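PDB 6YP6: NanS-p from Escherichia phage vB_EcoP_24B, which is a phage-encoded carbohydrate esterase of the NanS-p group that probably removes O-acetyl groups from sialic acids and probably binds carbohydrate through the part in this structure. Local coordinates for residues A[155-160]-A[165-170]. Residues are numbered along the deposited sequence; the frame is centred on the assembly and turned at random.
Sequences LAFRFA and LQVTPV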
# COMPACT_ATOMS: atom_id res chain seq x y z
N LEU A 155 -2.31 6.50 5.54
CA LEU A 155 -3.32 5.66 4.92
C LEU A 155 -3.33 4.34 5.66
O LEU A 155 -2.27 3.75 5.88
CB LEU A 155 -2.97 5.44 3.44
CG LEU A 155 -3.92 4.53 2.66
CD1 LEU A 155 -5.32 5.08 2.63
CD2 LEU A 155 -3.40 4.34 1.23
N ALA A 156 -4.50 3.85 6.03
CA ALA A 156 -4.62 2.54 6.63
C ALA A 156 -5.85 1.85 6.06
O ALA A 156 -6.78 2.50 5.57
CB ALA A 156 -4.68 2.60 8.15
N PHE A 157 -5.83 0.52 6.13
CA PHE A 157 -6.94 -0.33 5.75
C PHE A 157 -7.21 -1.22 6.96
O PHE A 157 -6.37 -2.05 7.31
CB PHE A 157 -6.59 -1.14 4.51
CG PHE A 157 -6.30 -0.27 3.34
CD1 PHE A 157 -7.33 0.21 2.55
CD2 PHE A 157 -5.01 0.15 3.07
CE1 PHE A 157 -7.08 1.06 1.49
CE2 PHE A 157 -4.76 0.99 1.99
CZ PHE A 157 -5.80 1.45 1.21
N ARG A 158 -8.34 -1.00 7.61
CA ARG A 158 -8.68 -1.65 8.86
C ARG A 158 -9.59 -2.85 8.61
O ARG A 158 -10.66 -2.71 7.99
CB ARG A 158 -9.35 -0.68 9.84
CG ARG A 158 -9.54 -1.26 11.23
CD ARG A 158 -10.06 -0.23 12.25
NE ARG A 158 -11.41 0.20 11.90
CZ ARG A 158 -11.76 1.44 11.55
NH1 ARG A 158 -10.88 2.44 11.54
NH2 ARG A 158 -13.01 1.66 11.19
N PHE A 159 -9.17 -4.01 9.10
CA PHE A 159 -9.90 -5.27 9.05
C PHE A 159 -10.57 -5.49 10.41
O PHE A 159 -9.96 -5.26 11.46
CB PHE A 159 -8.94 -6.43 8.75
CG PHE A 159 -8.40 -6.44 7.33
CD1 PHE A 159 -7.48 -5.49 6.90
CD2 PHE A 159 -8.83 -7.39 6.43
CE1 PHE A 159 -7.00 -5.49 5.61
CE2 PHE A 159 -8.34 -7.40 5.13
CZ PHE A 159 -7.43 -6.45 4.73
N ALA A 160 -11.83 -5.92 10.39
CA ALA A 160 -12.63 -6.00 11.60
C ALA A 160 -12.50 -7.32 12.34
O ALA A 160 -12.83 -7.39 13.53
CB ALA A 160 -14.11 -5.78 11.28
N LEU A 165 -14.64 -9.59 5.25
CA LEU A 165 -13.91 -8.99 4.14
C LEU A 165 -14.27 -7.52 3.95
O LEU A 165 -13.87 -6.91 2.95
CB LEU A 165 -14.15 -9.83 2.88
CG LEU A 165 -13.62 -11.27 2.97
CD1 LEU A 165 -14.22 -12.14 1.88
CD2 LEU A 165 -12.11 -11.31 2.88
N GLN A 166 -15.01 -6.94 4.88
CA GLN A 166 -15.38 -5.53 4.84
C GLN A 166 -14.31 -4.71 5.54
O GLN A 166 -14.15 -4.79 6.76
CB GLN A 166 -16.74 -5.35 5.51
CG GLN A 166 -17.17 -3.91 5.58
CD GLN A 166 -18.57 -3.81 6.09
OE1 GLN A 166 -18.81 -4.00 7.30
NE2 GLN A 166 -19.51 -3.58 5.20
N VAL A 167 -13.62 -3.88 4.76
CA VAL A 167 -12.45 -3.11 5.17
C VAL A 167 -12.83 -1.64 5.24
O VAL A 167 -13.61 -1.15 4.43
CB VAL A 167 -11.31 -3.33 4.14
CG1 VAL A 167 -10.10 -2.47 4.43
CG2 VAL A 167 -10.91 -4.79 4.12
N THR A 168 -12.28 -0.94 6.22
CA THR A 168 -12.50 0.50 6.31
C THR A 168 -11.20 1.22 5.99
O THR A 168 -10.20 1.02 6.70
CB THR A 168 -13.01 0.91 7.69
OG1 THR A 168 -14.23 0.21 7.96
CG2 THR A 168 -13.30 2.42 7.74
N PRO A 169 -11.17 2.06 4.96
CA PRO A 169 -9.98 2.88 4.72
C PRO A 169 -9.94 4.01 5.73
O PRO A 169 -10.98 4.55 6.11
CB PRO A 169 -10.20 3.39 3.30
CG PRO A 169 -11.72 3.50 3.17
CD PRO A 169 -12.29 2.44 4.08
N VAL A 170 -8.74 4.36 6.17
CA VAL A 170 -8.52 5.43 7.13
C VAL A 170 -7.55 6.40 6.47
O VAL A 170 -6.40 6.04 6.19
CB VAL A 170 -7.97 4.92 8.47
CG1 VAL A 170 -8.04 6.03 9.50
CG2 VAL A 170 -8.75 3.69 8.94
O HOH W 1 -13.72 -2.51 8.70
O HOH W 2 -12.65 -6.68 7.83
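Arg158 reaches across to the neighbouring strand and brings its guanidinium against Thr168 and Val170. With CG anti to the backbone N (chi1 -171°) and a bend at chi3, the chain runs alongside Thr168, whose CB sits over one guanidinium face and whose CG2 lies 3.5 Å from Arg158 NH2. Val170 CG2 comes in obliquely at Arg158 NH1, 3.6 Å away, and that nitrogen also forms a salt bridge with Asp175 on the next strand. A long side chain suits this partly exposed face, because its flat end can pack on beta-branched neighbours while its charge finds a carboxylate. The two strands form an antiparallel beta hairpin, flanked by strands 71-79 and 174-180. Arg158 and Thr168 are a hydrogen-bonded pair, with Arg158 N to Thr168 O nearly straight at 173°; Ala156 and Val170 form another, and the small Ala156 lets Val170 CB approach its CB to 4.0 Å. On the buried face Val167, beta-branched as suits a strand, serves two phenylalanines at once: CG1 touches Phe157 CB at 3.8 Å, whereas CG2 makes a CH-pi contact over the Phe159 ring, 3.9 Å from its centroid. Near the turn, water 1 donates to Arg158 O and Gln166 O.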